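Long-range contacts in aldehyde dehydrogenase 12 (Zea mays, PDB 6D97), which catalyses the NAD-dependent oxidation of L-glutamate gamma-semialdehyde to glutamate, the last step of proline catabolism in plants: residues Y311-C316 and E347-L352; D319-S324 and P436-T441; P365-T370 and K403-M408; E372-H377 and K431-P436; E394-H399 and A407-A412. All coordinates share one frame; numbering follows the deposited sequence.

Contact 1 of 5, residues Y311-C316 and E347-L352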
# COMPACT_ATOMS: atom_id res chain seq x y z
N TYR A 311 -21.96 -24.92 -19.21
CA TYR A 311 -21.59 -24.07 -18.08
C TYR A 311 -22.09 -22.65 -18.27
O TYR A 311 -22.63 -22.04 -17.34
CB TYR A 311 -20.08 -24.07 -17.88
CG TYR A 311 -19.64 -23.40 -16.59
CD1 TYR A 311 -19.50 -22.02 -16.52
CD2 TYR A 311 -19.39 -24.15 -15.45
CE1 TYR A 311 -19.11 -21.41 -15.34
CE2 TYR A 311 -19.00 -23.54 -14.27
CZ TYR A 311 -18.86 -22.17 -14.22
OH TYR A 311 -18.48 -21.57 -13.05
N VAL A 312 -21.92 -22.09 -19.47
CA VAL A 312 -22.35 -20.72 -19.74
C VAL A 312 -23.86 -20.60 -19.61
O VAL A 312 -24.37 -19.61 -19.08
CB VAL A 312 -21.86 -20.27 -21.13
CG1 VAL A 312 -22.44 -18.91 -21.49
CG2 VAL A 312 -20.34 -20.23 -21.17
N ALA A 313 -24.60 -21.61 -20.07
CA ALA A 313 -26.05 -21.56 -19.97
C ALA A 313 -26.49 -21.57 -18.51
O ALA A 313 -27.38 -20.80 -18.12
CB ALA A 313 -26.67 -22.74 -20.72
N TRP A 314 -25.87 -22.42 -17.69
CA TRP A 314 -26.21 -22.48 -16.27
C TRP A 314 -25.99 -21.14 -15.60
O TRP A 314 -26.83 -20.68 -14.81
CB TRP A 314 -25.38 -23.57 -15.59
CG TRP A 314 -25.43 -23.55 -14.10
CD1 TRP A 314 -26.48 -23.91 -13.30
CD2 TRP A 314 -24.36 -23.19 -13.22
NE1 TRP A 314 -26.13 -23.78 -11.98
CE2 TRP A 314 -24.83 -23.34 -11.90
CE3 TRP A 314 -23.05 -22.76 -13.42
CZ2 TRP A 314 -24.04 -23.07 -10.79
CZ3 TRP A 314 -22.26 -22.49 -12.31
CH2 TRP A 314 -22.76 -22.64 -11.02
N VAL A 315 -24.87 -20.48 -15.90
CA VAL A 315 -24.58 -19.18 -15.30
C VAL A 315 -25.59 -18.14 -15.77
O VAL A 315 -26.01 -17.27 -15.00
CB VAL A 315 -23.14 -18.76 -15.61
CG1 VAL A 315 -22.87 -17.38 -15.08
CG2 VAL A 315 -22.17 -19.76 -15.01
N CYS A 316 -25.98 -18.22 -17.04
CA CYS A 316 -27.00 -17.31 -17.56
C CYS A 316 -28.32 -17.48 -16.81
O CYS A 316 -28.98 -16.49 -16.46
CB CYS A 316 -27.21 -17.55 -19.06
SG CYS A 316 -26.01 -16.72 -20.14
N GLU A 347 -31.55 -22.71 -26.25
CA GLU A 347 -32.36 -23.89 -25.96
C GLU A 347 -32.12 -24.39 -24.54
O GLU A 347 -33.06 -24.74 -23.82
CB GLU A 347 -32.07 -24.99 -26.98
CG GLU A 347 -32.61 -24.72 -28.37
CD GLU A 347 -31.84 -23.64 -29.11
OE1 GLU A 347 -30.71 -23.30 -28.67
OE2 GLU A 347 -32.35 -23.12 -30.13
N LYS A 348 -30.85 -24.41 -24.11
CA LYS A 348 -30.55 -24.81 -22.74
C LYS A 348 -31.06 -23.78 -21.73
O LYS A 348 -31.52 -24.15 -20.65
CB LYS A 348 -29.04 -25.02 -22.57
CG LYS A 348 -28.47 -26.13 -23.43
CD LYS A 348 -26.95 -26.05 -23.49
CE LYS A 348 -26.37 -27.11 -24.42
NZ LYS A 348 -26.58 -28.49 -23.91
N MET A 349 -30.99 -22.49 -22.08
CA MET A 349 -31.52 -21.46 -21.19
C MET A 349 -33.02 -21.61 -21.01
O MET A 349 -33.54 -21.40 -19.91
CB MET A 349 -31.18 -20.07 -21.74
CG MET A 349 -29.78 -19.59 -21.40
SD MET A 349 -29.26 -18.15 -22.35
CE MET A 349 -30.47 -16.93 -21.82
N LYS A 350 -33.73 -21.97 -22.08
CA LYS A 350 -35.16 -22.22 -21.97
C LYS A 350 -35.44 -23.38 -21.03
O LYS A 350 -36.26 -23.26 -20.11
CB LYS A 350 -35.74 -22.48 -23.36
CG LYS A 350 -37.24 -22.72 -23.39
CD LYS A 350 -37.78 -22.61 -24.80
CE LYS A 350 -39.27 -22.88 -24.84
NZ LYS A 350 -39.60 -24.24 -24.35
N LYS A 351 -34.76 -24.51 -21.24
CA LYS A 351 -34.97 -25.67 -20.38
C LYS A 351 -34.62 -25.37 -18.93
O LYS A 351 -35.32 -25.81 -18.01
CB LYS A 351 -34.15 -26.86 -20.90
CG LYS A 351 -34.70 -27.48 -22.17
CD LYS A 351 -33.68 -28.39 -22.84
CE LYS A 351 -34.24 -29.02 -24.11
NZ LYS A 351 -33.19 -29.73 -24.90
N LEU A 352 -33.55 -24.61 -18.71
CA LEU A 352 -33.14 -24.29 -17.34
C LEU A 352 -34.14 -23.38 -16.65
O LEU A 352 -34.37 -23.52 -15.44
CB LEU A 352 -31.75 -23.66 -17.34
CG LEU A 352 -30.57 -24.59 -17.64
CD1 LEU A 352 -29.34 -23.76 -17.91
CD2 LEU A 352 -30.35 -25.51 -16.46
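Ala313 CB of helix 309-321 points at helix 345-354, where it meets Lys348 and Leu352, one turn apart on the partner. The helices belong to the alpha/beta catalytic domain of the aldehyde dehydrogenase fold: 309-321 is the crossover helix of a beta-alpha-beta unit whose neighbouring parallel strands are 298-302 and 331-337, and 345-354 follows the second strand. Their axes pass 8.9 Å apart and cross at -45°. The small alanine suits this approach, since Ala313 CA lies only 5.6 Å from Met349 CA. The surrounding side chains come to it in different ways. Lys348 offers just its root, with CB 3.8 Å from Ala313 CB; the rest of the chain leads away, and NZ forms a salt bridge with Asp310. Leu352 sends one branch across the alanine's backbone, CD1 sitting 3.6 Å from Ala313 O and close to Ala313 CB as well. No hydrogen bond joins the segments, and apolar packing carries the contact. Trp314 and Leu352 also border a second subunit, where Trp541 of that subunit meets the indole and its Leu543 packs on Leu352. Beside Ala313, Met349 CG is anti to its carbonyl carbon (chi1 -82°), which carries the thioether along the flank of helix 309-321 and lays SD 3.9 Å from Cys316 CB.

Contact 2 of 5, residues D319-S324 and P436-T441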
# COMPACT_ATOMS: atom_id res chain seq x y z
N ASP A 319 -27.73 -16.18 -13.19
CA ASP A 319 -27.56 -14.73 -13.18
C ASP A 319 -28.90 -14.03 -13.37
O ASP A 319 -29.21 -13.05 -12.67
CB ASP A 319 -26.57 -14.29 -14.25
CG ASP A 319 -25.14 -14.46 -13.82
OD1 ASP A 319 -24.87 -14.52 -12.60
OD2 ASP A 319 -24.27 -14.53 -14.72
N ALA A 320 -29.71 -14.51 -14.31
CA ALA A 320 -30.93 -13.81 -14.66
C ALA A 320 -32.07 -14.10 -13.69
O ALA A 320 -32.92 -13.23 -13.46
CB ALA A 320 -31.35 -14.16 -16.09
N TYR A 321 -32.11 -15.30 -13.10
CA TYR A 321 -33.34 -15.78 -12.51
C TYR A 321 -33.25 -16.27 -11.07
O TYR A 321 -34.30 -16.48 -10.46
CB TYR A 321 -33.93 -16.90 -13.37
CG TYR A 321 -34.25 -16.42 -14.76
CD1 TYR A 321 -34.93 -15.23 -14.96
CD2 TYR A 321 -33.84 -17.14 -15.88
CE1 TYR A 321 -35.22 -14.77 -16.22
CE2 TYR A 321 -34.12 -16.69 -17.15
CZ TYR A 321 -34.81 -15.51 -17.32
OH TYR A 321 -35.09 -15.05 -18.58
N ALA A 322 -32.06 -16.45 -10.51
CA ALA A 322 -31.96 -16.70 -9.08
C ALA A 322 -32.60 -15.55 -8.32
O ALA A 322 -32.48 -14.39 -8.72
CB ALA A 322 -30.51 -16.89 -8.65
N CYS A 323 -33.30 -15.87 -7.23
CA CYS A 323 -34.11 -14.91 -6.49
C CYS A 323 -35.15 -14.23 -7.37
O CYS A 323 -35.58 -13.12 -7.06
CB CYS A 323 -33.24 -13.85 -5.80
SG CYS A 323 -31.90 -14.52 -4.79
N SER A 324 -35.54 -14.88 -8.47
CA SER A 324 -36.45 -14.29 -9.45
C SER A 324 -35.93 -12.95 -9.95
O SER A 324 -36.68 -11.99 -10.12
CB SER A 324 -37.87 -14.16 -8.88
OG SER A 324 -38.23 -15.31 -8.15
N PRO A 436 -37.88 -11.50 -12.68
CA PRO A 436 -37.23 -12.53 -13.54
C PRO A 436 -37.48 -12.24 -15.02
O PRO A 436 -38.36 -12.81 -15.68
CB PRO A 436 -37.91 -13.82 -13.07
CG PRO A 436 -39.24 -13.38 -12.37
CD PRO A 436 -39.25 -11.87 -12.30
N PHE A 437 -36.66 -11.34 -15.57
CA PHE A 437 -36.91 -10.81 -16.91
C PHE A 437 -35.60 -10.30 -17.48
O PHE A 437 -34.88 -9.54 -16.81
CB PHE A 437 -37.96 -9.69 -16.89
CG PHE A 437 -38.35 -9.19 -18.26
CD1 PHE A 437 -37.58 -8.25 -18.92
CD2 PHE A 437 -39.48 -9.68 -18.90
CE1 PHE A 437 -37.93 -7.80 -20.19
CE2 PHE A 437 -39.82 -9.23 -20.18
CZ PHE A 437 -39.05 -8.30 -20.82
N GLN A 438 -35.30 -10.69 -18.72
CA GLN A 438 -34.10 -10.22 -19.38
C GLN A 438 -34.39 -10.01 -20.86
O GLN A 438 -35.31 -10.60 -21.43
CB GLN A 438 -32.93 -11.21 -19.24
CG GLN A 438 -33.23 -12.60 -19.78
CD GLN A 438 -32.00 -13.47 -19.82
OE1 GLN A 438 -30.90 -13.00 -20.11
NE2 GLN A 438 -32.17 -14.74 -19.58
N VAL A 439 -33.57 -9.18 -21.50
CA VAL A 439 -33.59 -8.98 -22.94
C VAL A 439 -32.38 -9.70 -23.53
O VAL A 439 -31.27 -9.63 -22.99
CB VAL A 439 -33.60 -7.49 -23.32
CG1 VAL A 439 -33.53 -7.30 -24.82
CG2 VAL A 439 -34.83 -6.81 -22.73
N VAL A 440 -32.60 -10.42 -24.63
CA VAL A 440 -31.53 -11.09 -25.36
C VAL A 440 -31.44 -10.44 -26.74
O VAL A 440 -32.46 -10.08 -27.35
CB VAL A 440 -31.79 -12.60 -25.48
CG1 VAL A 440 -30.73 -13.27 -26.33
CG2 VAL A 440 -31.85 -13.23 -24.10
N THR A 441 -30.21 -10.26 -27.22
CA THR A 441 -29.98 -9.74 -28.55
C THR A 441 -28.75 -10.41 -29.14
O THR A 441 -28.01 -11.14 -28.47
CB THR A 441 -29.81 -8.21 -28.54
OG1 THR A 441 -29.99 -7.72 -29.88
CG2 THR A 441 -28.44 -7.82 -28.04
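Ser324 and Pro436 bring their backbones together, CA atoms 4.5 Å apart, where the chain leaving helix 309-321 passes the start of strand 437-443. Ser324 O lies near Pro436 N, but the proline nitrogen carries no hydrogen, so the approach is packing alone. Tyr321 crosses the proline at about a right angle. Its ring meets the backbone edge-on, with CE1 3.6 Å from Pro436 C, while CD1 lies 3.8 Å from Pro436 CB. Ala320 CB sits over the centre of one face of the same ring. This is one of the places where the end of helix 309-321 packs on the mixed sheet of the aldehyde dehydrogenase catalytic domain, in which 437-443 runs between 411-414 and 331-337. Gln438, its CG set between the backbone N and the carbonyl carbon (chi1 58°), rises from the strand toward the phenol. NE2 donates to Tyr321 OH at 3.1 Å (N-H...O 158°), the oxygen lying in the amide plane, which stands 77° from the ring. A second bond joins the hydroxyl to Thr411 O, so two groups grip it. Gln438 OE1 is held by Gln331 NE2, which fixes the rotation of the amide, and Ala320 CB also lies 3.6 Å from Gln438 NE2.

Contact 3 of 5, residues P365-T370 and K403-M408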
# COMPACT_ATOMS: atom_id res chain seq x y z
N PRO A 365 -42.32 -14.83 -5.55
CA PRO A 365 -42.88 -13.47 -5.49
C PRO A 365 -41.85 -12.41 -5.85
O PRO A 365 -40.66 -12.55 -5.57
CB PRO A 365 -43.33 -13.34 -4.03
CG PRO A 365 -43.45 -14.75 -3.53
CD PRO A 365 -42.42 -15.53 -4.27
N VAL A 366 -42.34 -11.36 -6.51
CA VAL A 366 -41.52 -10.23 -6.94
C VAL A 366 -42.04 -9.02 -6.17
O VAL A 366 -43.11 -8.49 -6.48
CB VAL A 366 -41.58 -10.01 -8.45
CG1 VAL A 366 -40.71 -8.84 -8.84
CG2 VAL A 366 -41.15 -11.27 -9.18
N LEU A 367 -41.27 -8.58 -5.18
CA LEU A 367 -41.83 -7.71 -4.14
C LEU A 367 -42.02 -6.27 -4.60
O LEU A 367 -42.74 -5.52 -3.93
CB LEU A 367 -40.94 -7.75 -2.90
CG LEU A 367 -40.79 -9.09 -2.18
CD1 LEU A 367 -40.37 -8.90 -0.73
CD2 LEU A 367 -42.07 -9.90 -2.26
N THR A 368 -41.41 -5.85 -5.71
CA THR A 368 -41.51 -4.46 -6.13
C THR A 368 -41.98 -4.28 -7.56
O THR A 368 -42.01 -3.14 -8.04
CB THR A 368 -40.17 -3.73 -5.94
OG1 THR A 368 -39.15 -4.39 -6.71
CG2 THR A 368 -39.78 -3.72 -4.47
N VAL A 369 -42.36 -5.34 -8.27
CA VAL A 369 -42.94 -5.22 -9.61
C VAL A 369 -44.12 -6.18 -9.69
O VAL A 369 -43.96 -7.38 -9.44
CB VAL A 369 -41.93 -5.53 -10.73
CG1 VAL A 369 -42.50 -5.10 -12.09
CG2 VAL A 369 -40.60 -4.87 -10.47
N THR A 370 -45.29 -5.66 -10.03
CA THR A 370 -46.47 -6.50 -10.15
C THR A 370 -46.40 -7.32 -11.44
O THR A 370 -45.63 -7.04 -12.36
CB THR A 370 -47.75 -5.67 -10.15
OG1 THR A 370 -47.79 -4.84 -11.32
CG2 THR A 370 -47.80 -4.78 -8.91
N LYS A 403 -51.64 -9.80 -4.78
CA LYS A 403 -51.46 -9.15 -6.07
C LYS A 403 -50.52 -7.95 -6.01
O LYS A 403 -50.09 -7.48 -7.07
CB LYS A 403 -52.82 -8.73 -6.63
CG LYS A 403 -53.72 -9.91 -7.00
CD LYS A 403 -53.15 -10.71 -8.16
CE LYS A 403 -53.56 -10.12 -9.50
NZ LYS A 403 -52.69 -10.61 -10.61
N ILE A 404 -50.19 -7.45 -4.82
CA ILE A 404 -49.19 -6.39 -4.73
C ILE A 404 -47.83 -6.88 -5.20
O ILE A 404 -46.98 -6.07 -5.58
CB ILE A 404 -49.07 -5.83 -3.29
CG1 ILE A 404 -48.92 -6.96 -2.27
CG2 ILE A 404 -50.24 -4.90 -2.96
CD1 ILE A 404 -48.33 -6.51 -0.95
N TYR A 405 -47.61 -8.19 -5.19
CA TYR A 405 -46.34 -8.78 -5.59
C TYR A 405 -46.51 -9.52 -6.91
O TYR A 405 -47.55 -10.13 -7.16
CB TYR A 405 -45.82 -9.74 -4.51
CG TYR A 405 -45.57 -9.07 -3.18
CD1 TYR A 405 -45.15 -7.74 -3.12
CD2 TYR A 405 -45.77 -9.75 -1.99
CE1 TYR A 405 -44.92 -7.12 -1.90
CE2 TYR A 405 -45.55 -9.14 -0.77
CZ TYR A 405 -45.12 -7.82 -0.74
OH TYR A 405 -44.90 -7.21 0.47
N GLY A 406 -45.49 -9.44 -7.75
CA GLY A 406 -45.53 -10.14 -9.01
C GLY A 406 -45.29 -11.62 -8.87
O GLY A 406 -44.70 -12.10 -7.89
N ALA A 407 -45.76 -12.37 -9.87
CA ALA A 407 -45.61 -13.83 -9.89
C ALA A 407 -45.52 -14.25 -11.35
O ALA A 407 -46.53 -14.57 -11.99
CB ALA A 407 -46.75 -14.53 -9.17
N MET A 408 -44.30 -14.24 -11.88
CA MET A 408 -44.05 -14.44 -13.30
C MET A 408 -43.12 -15.62 -13.52
O MET A 408 -42.21 -15.88 -12.73
CB MET A 408 -43.43 -13.19 -13.92
CG MET A 408 -44.42 -12.09 -14.25
SD MET A 408 -45.45 -12.50 -15.67
CE MET A 408 -44.21 -12.72 -16.94
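Gly406 O takes the shortest bond, from Val366 N at 2.8 Å (N-H...O 143°), and Pro365 CA adds a CH...O approach at 3.3 Å. The return bond runs from Gly406 N to Val366 O, 2.9 Å long. Together they make a single antiparallel bridge, a hydrogen-bonded pair between two loops of the catalytic domain: one leads into helix 371-382, the other toward strand 411-414. A side chain at Gly406 would run into Val369 O, and the absence of one lets the loops close up. Thr370 is the N-cap of that helix, its OG1 bonded to Ala373 N, while its CG2 lies 3.7 Å from Ile404 O. Thr368, in the same loop, lines the NAD pocket. Tyr405 CG is opposite its carbonyl carbon (chi1 -61°), which lays the ring beside Leu367, whose CD2 sits squarely over it, 3.6 Å from the centroid and 7° off the normal, a CH-pi contact. Ile404 CD1 covers the opposite face near the rim. A serine in place of Tyr405 would probably open a gap between Leu367 and Ile404 and leave the leucine branch free to turn. Tyr405 CD1 also comes within 3.4 Å of Leu367 O.

Contact 4 of 5, residues E372-H377 and K431-P436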
# COMPACT_ATOMS: atom_id res chain seq x y z
N GLU A 372 -48.79 -7.48 -13.68
CA GLU A 372 -49.27 -6.61 -14.76
C GLU A 372 -48.15 -5.72 -15.28
O GLU A 372 -48.02 -5.54 -16.50
CB GLU A 372 -50.45 -5.76 -14.28
N ALA A 373 -47.35 -5.15 -14.38
CA ALA A 373 -46.26 -4.28 -14.81
C ALA A 373 -45.25 -5.04 -15.66
O ALA A 373 -44.72 -4.50 -16.64
CB ALA A 373 -45.57 -3.66 -13.59
N MET A 374 -44.97 -6.29 -15.30
CA MET A 374 -44.01 -7.08 -16.07
C MET A 374 -44.58 -7.51 -17.41
O MET A 374 -43.87 -7.51 -18.42
CB MET A 374 -43.57 -8.30 -15.25
CG MET A 374 -42.52 -7.99 -14.19
SD MET A 374 -42.01 -9.43 -13.23
CE MET A 374 -43.26 -9.45 -11.94
N ILE A 375 -45.87 -7.89 -17.44
CA ILE A 375 -46.52 -8.23 -18.70
C ILE A 375 -46.57 -7.02 -19.62
O ILE A 375 -46.28 -7.11 -20.82
CB ILE A 375 -47.92 -8.80 -18.44
CG1 ILE A 375 -47.84 -10.21 -17.85
CG2 ILE A 375 -48.73 -8.79 -19.73
CD1 ILE A 375 -47.34 -11.24 -18.84
N GLU A 376 -46.94 -5.85 -19.07
CA GLU A 376 -47.02 -4.63 -19.88
C GLU A 376 -45.67 -4.31 -20.50
O GLU A 376 -45.58 -4.01 -21.70
CB GLU A 376 -47.52 -3.47 -19.02
CG GLU A 376 -47.82 -2.21 -19.83
CD GLU A 376 -47.88 -0.97 -18.97
OE1 GLU A 376 -48.97 -0.60 -18.50
OE2 GLU A 376 -46.81 -0.35 -18.76
N HIS A 377 -44.60 -4.34 -19.70
CA HIS A 377 -43.24 -4.13 -20.21
C HIS A 377 -42.93 -5.09 -21.36
O HIS A 377 -42.44 -4.68 -22.41
CB HIS A 377 -42.22 -4.30 -19.09
CG HIS A 377 -40.80 -4.03 -19.52
ND1 HIS A 377 -40.37 -2.78 -19.94
CD2 HIS A 377 -39.72 -4.85 -19.59
CE1 HIS A 377 -39.09 -2.85 -20.25
NE2 HIS A 377 -38.68 -4.09 -20.04
N LYS A 431 -34.56 -0.48 -19.50
CA LYS A 431 -35.28 -0.21 -18.26
C LYS A 431 -35.11 -1.38 -17.31
O LYS A 431 -35.32 -2.54 -17.69
CB LYS A 431 -36.76 0.03 -18.58
CG LYS A 431 -37.66 0.25 -17.38
CD LYS A 431 -39.10 0.05 -17.80
CE LYS A 431 -40.05 0.27 -16.65
NZ LYS A 431 -40.49 1.68 -16.55
N GLU A 432 -34.74 -1.11 -16.06
CA GLU A 432 -34.55 -2.17 -15.09
C GLU A 432 -35.89 -2.69 -14.60
O GLU A 432 -36.70 -1.92 -14.08
CB GLU A 432 -33.71 -1.68 -13.90
CG GLU A 432 -33.32 -2.79 -12.95
CD GLU A 432 -32.86 -2.28 -11.61
OE1 GLU A 432 -33.40 -1.25 -11.18
OE2 GLU A 432 -31.97 -2.90 -10.99
N ILE A 433 -36.12 -4.00 -14.78
CA ILE A 433 -37.28 -4.69 -14.23
C ILE A 433 -36.76 -5.58 -13.10
O ILE A 433 -36.09 -6.60 -13.35
CB ILE A 433 -38.02 -5.51 -15.29
CG1 ILE A 433 -38.10 -4.75 -16.61
CG2 ILE A 433 -39.44 -5.89 -14.81
CD1 ILE A 433 -38.99 -3.49 -16.56
N PHE A 434 -37.07 -5.21 -11.86
CA PHE A 434 -36.54 -5.92 -10.70
C PHE A 434 -37.35 -7.20 -10.50
O PHE A 434 -38.02 -7.42 -9.49
CB PHE A 434 -36.52 -5.04 -9.45
CG PHE A 434 -35.35 -5.34 -8.54
CD1 PHE A 434 -34.05 -5.21 -9.02
CD2 PHE A 434 -35.53 -5.77 -7.25
CE1 PHE A 434 -32.97 -5.51 -8.21
CE2 PHE A 434 -34.45 -6.07 -6.44
CZ PHE A 434 -33.17 -5.93 -6.93
N GLY A 435 -37.28 -8.07 -11.52
CA GLY A 435 -37.98 -9.33 -11.57
C GLY A 435 -37.29 -10.30 -12.50
O GLY A 435 -36.24 -9.99 -13.09
N PRO A 436 -37.88 -11.50 -12.68
CA PRO A 436 -37.23 -12.53 -13.54
C PRO A 436 -37.48 -12.24 -15.02
O PRO A 436 -38.36 -12.81 -15.68
CB PRO A 436 -37.91 -13.82 -13.07
CG PRO A 436 -39.24 -13.38 -12.37
CD PRO A 436 -39.25 -11.87 -12.30
O HOH W 1 -35.80 -4.45 -19.82
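His377 and Ile433 meet in a CH-pi contact: Ile433 CD1 stands over the imidazole face, 3.4 Å from the ring centroid and 10° off its normal. The ring reaches across because CG is anti to the histidine's backbone N (chi1 -177°). Lys431 adds its aliphatic stem, CD lying 3.8 Å from His377 ND1 and oblique to the ring, and Phe437 of the following strand meets the imidazole as well. Apolar packing continues along the helix. Met374 and Ile433 run antiparallel alongside each other, with Met374 CG 3.8 Å from Ile433 CG2. Farther out, the thioether crosses Pro436 at about a right angle, SD 3.8 Å from the CD of that proline. Gly435 passes close to the sulfur, where a CB would collide with Met374 SD. Polar contact is indirect. One water lies 2.9 Å from His377 NE2 and donates to Lys431 O, linking His377 NE2 to the loop backbone. The loop itself bends through an inverse gamma turn centred on Phe434. Its Glu-Ile-Phe-Gly-Pro run is a sequence familiar in aldehyde dehydrogenases, and here it is packed under helix 371-382 as it enters strand 437-443 of the catalytic domain.

Contact 5 of 5, residues E394-H399 and A407-A412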
# COMPACT_ATOMS: atom_id res chain seq x y z
N GLU A 394 -45.51 -15.58 -19.22
CA GLU A 394 -46.81 -15.90 -18.65
C GLU A 394 -46.71 -15.89 -17.13
O GLU A 394 -45.63 -16.13 -16.57
CB GLU A 394 -47.31 -17.27 -19.13
CG GLU A 394 -47.61 -17.31 -20.62
CD GLU A 394 -47.79 -18.72 -21.14
OE1 GLU A 394 -47.48 -19.68 -20.40
OE2 GLU A 394 -48.23 -18.88 -22.30
N PRO A 395 -47.81 -15.61 -16.44
CA PRO A 395 -47.77 -15.62 -14.97
C PRO A 395 -47.62 -17.03 -14.43
O PRO A 395 -47.89 -18.03 -15.10
CB PRO A 395 -49.13 -15.02 -14.57
CG PRO A 395 -49.62 -14.31 -15.80
CD PRO A 395 -49.08 -15.09 -16.96
N LEU A 396 -47.16 -17.09 -13.18
CA LEU A 396 -47.19 -18.34 -12.44
C LEU A 396 -48.63 -18.73 -12.13
O LEU A 396 -49.53 -17.88 -12.06
CB LEU A 396 -46.39 -18.21 -11.14
CG LEU A 396 -44.88 -17.97 -11.26
CD1 LEU A 396 -44.30 -17.64 -9.89
CD2 LEU A 396 -44.17 -19.16 -11.87
N ALA A 397 -48.86 -20.02 -11.95
CA ALA A 397 -50.18 -20.55 -11.66
C ALA A 397 -50.18 -21.26 -10.32
O ALA A 397 -49.13 -21.61 -9.77
CB ALA A 397 -50.66 -21.50 -12.76
N ASN A 398 -51.39 -21.47 -9.80
CA ASN A 398 -51.63 -22.23 -8.57
C ASN A 398 -50.81 -21.67 -7.40
O ASN A 398 -49.97 -22.35 -6.81
CB ASN A 398 -51.31 -23.72 -8.78
CG ASN A 398 -51.79 -24.23 -10.12
OD1 ASN A 398 -52.99 -24.30 -10.38
ND2 ASN A 398 -50.85 -24.59 -10.99
N HIS A 399 -51.08 -20.41 -7.07
CA HIS A 399 -50.35 -19.76 -5.99
C HIS A 399 -51.27 -18.79 -5.26
O HIS A 399 -52.34 -18.43 -5.74
CB HIS A 399 -49.10 -19.04 -6.52
CG HIS A 399 -49.41 -17.89 -7.43
ND1 HIS A 399 -49.84 -16.67 -6.97
CD2 HIS A 399 -49.33 -17.78 -8.78
CE1 HIS A 399 -50.03 -15.85 -7.99
NE2 HIS A 399 -49.72 -16.50 -9.10
N ALA A 407 -45.76 -12.37 -9.87
CA ALA A 407 -45.61 -13.83 -9.89
C ALA A 407 -45.52 -14.25 -11.35
O ALA A 407 -46.53 -14.57 -11.99
CB ALA A 407 -46.75 -14.53 -9.17
N MET A 408 -44.30 -14.24 -11.88
CA MET A 408 -44.05 -14.44 -13.30
C MET A 408 -43.12 -15.62 -13.52
O MET A 408 -42.21 -15.88 -12.73
CB MET A 408 -43.43 -13.19 -13.92
CG MET A 408 -44.42 -12.09 -14.25
SD MET A 408 -45.45 -12.50 -15.67
CE MET A 408 -44.21 -12.72 -16.94
N LYS A 409 -43.36 -16.35 -14.61
CA LYS A 409 -42.39 -17.32 -15.07
C LYS A 409 -41.15 -16.59 -15.58
O LYS A 409 -41.24 -15.45 -16.05
CB LYS A 409 -42.98 -18.19 -16.18
CG LYS A 409 -44.16 -19.05 -15.76
CD LYS A 409 -44.71 -19.83 -16.95
CE LYS A 409 -45.83 -20.77 -16.53
NZ LYS A 409 -46.43 -21.47 -17.70
N PRO A 410 -39.97 -17.22 -15.51
CA PRO A 410 -38.76 -16.58 -16.03
C PRO A 410 -38.93 -16.22 -17.49
O PRO A 410 -39.30 -17.07 -18.32
CB PRO A 410 -37.68 -17.66 -15.83
CG PRO A 410 -38.20 -18.51 -14.74
CD PRO A 410 -39.69 -18.53 -14.90
N THR A 411 -38.67 -14.96 -17.81
CA THR A 411 -38.97 -14.41 -19.12
C THR A 411 -37.72 -13.84 -19.77
O THR A 411 -36.93 -13.14 -19.13
CB THR A 411 -40.05 -13.33 -19.02
OG1 THR A 411 -41.24 -13.90 -18.47
CG2 THR A 411 -40.35 -12.75 -20.40
N ALA A 412 -37.55 -14.14 -21.06
CA ALA A 412 -36.51 -13.56 -21.89
C ALA A 412 -37.14 -13.14 -23.21
O ALA A 412 -37.85 -13.92 -23.84
CB ALA A 412 -35.37 -14.55 -22.14
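Leu396 N donates to Ala407 O at 2.9 Å, nearly straight at 166°. Lys409 N donates to Glu394 O at 3.0 Å, so two backbone bonds bracket Pro395 and Met408. Over them lies the leucine side chain: Leu396 CG sits 3.7 Å from Met408 O, CD1 leans on Ala407 CB, and CD2 touches Lys409 CG at 3.9 Å. A glycine in place of Leu396 would probably leave Ala407 CB and the lysine stem short of apolar cover and open a gap beside Ile363. Lys409 stretches out beside Glu394, pointing the same way, and ends in a weak salt bridge of 3.4 Å from NZ to Glu394 OE1. Met408 is bent at chi2 and chi3 (-72° and -60°), which turns its CE back to within 3.7 Å of Glu394 O. At the far end Ala407 CB sits over one face of the His399 ring, 3.9 Å from its centroid, a CH-pi contact. A second shell steadies these groups. His399 ND1 is bonded to Ile401 N, which fixes the ring's turn, and Thr411 OG1 bonds both Lys409 O and Gly393 N. Helix 371-382 packs on Met408 through Met374 and Ile375. Pro395 and Met408 form a single bridge that closes the long loop joining strands 388-391 and 411-414, two antiparallel neighbours at one end of the catalytic-domain sheet within this chain.

All five contacts lie in the aldehyde dehydrogenase catalytic domain. Along the chain, contact 1 closes before contacts 3, 4 and 5 open, while contacts 1 and 2 alternate their segments and share helix 309-321, their centres about 11 Å apart. The loop closed by contact 2 encloses contacts 3, 4 and 5. Contacts 3 and 4 are closest, centres about 9 Å apart, and meet through Val366, Met374 and Met408. Contacts 2 and 4 share Pro436, contacts 3 and 5 share Ala407 and Met408, and neighbouring strands 411-414 and 437-443 join contacts 2 and 5. The cluster thus runs from the subunit-facing helices of contact 1 to the NAD-lining loop of contact 3.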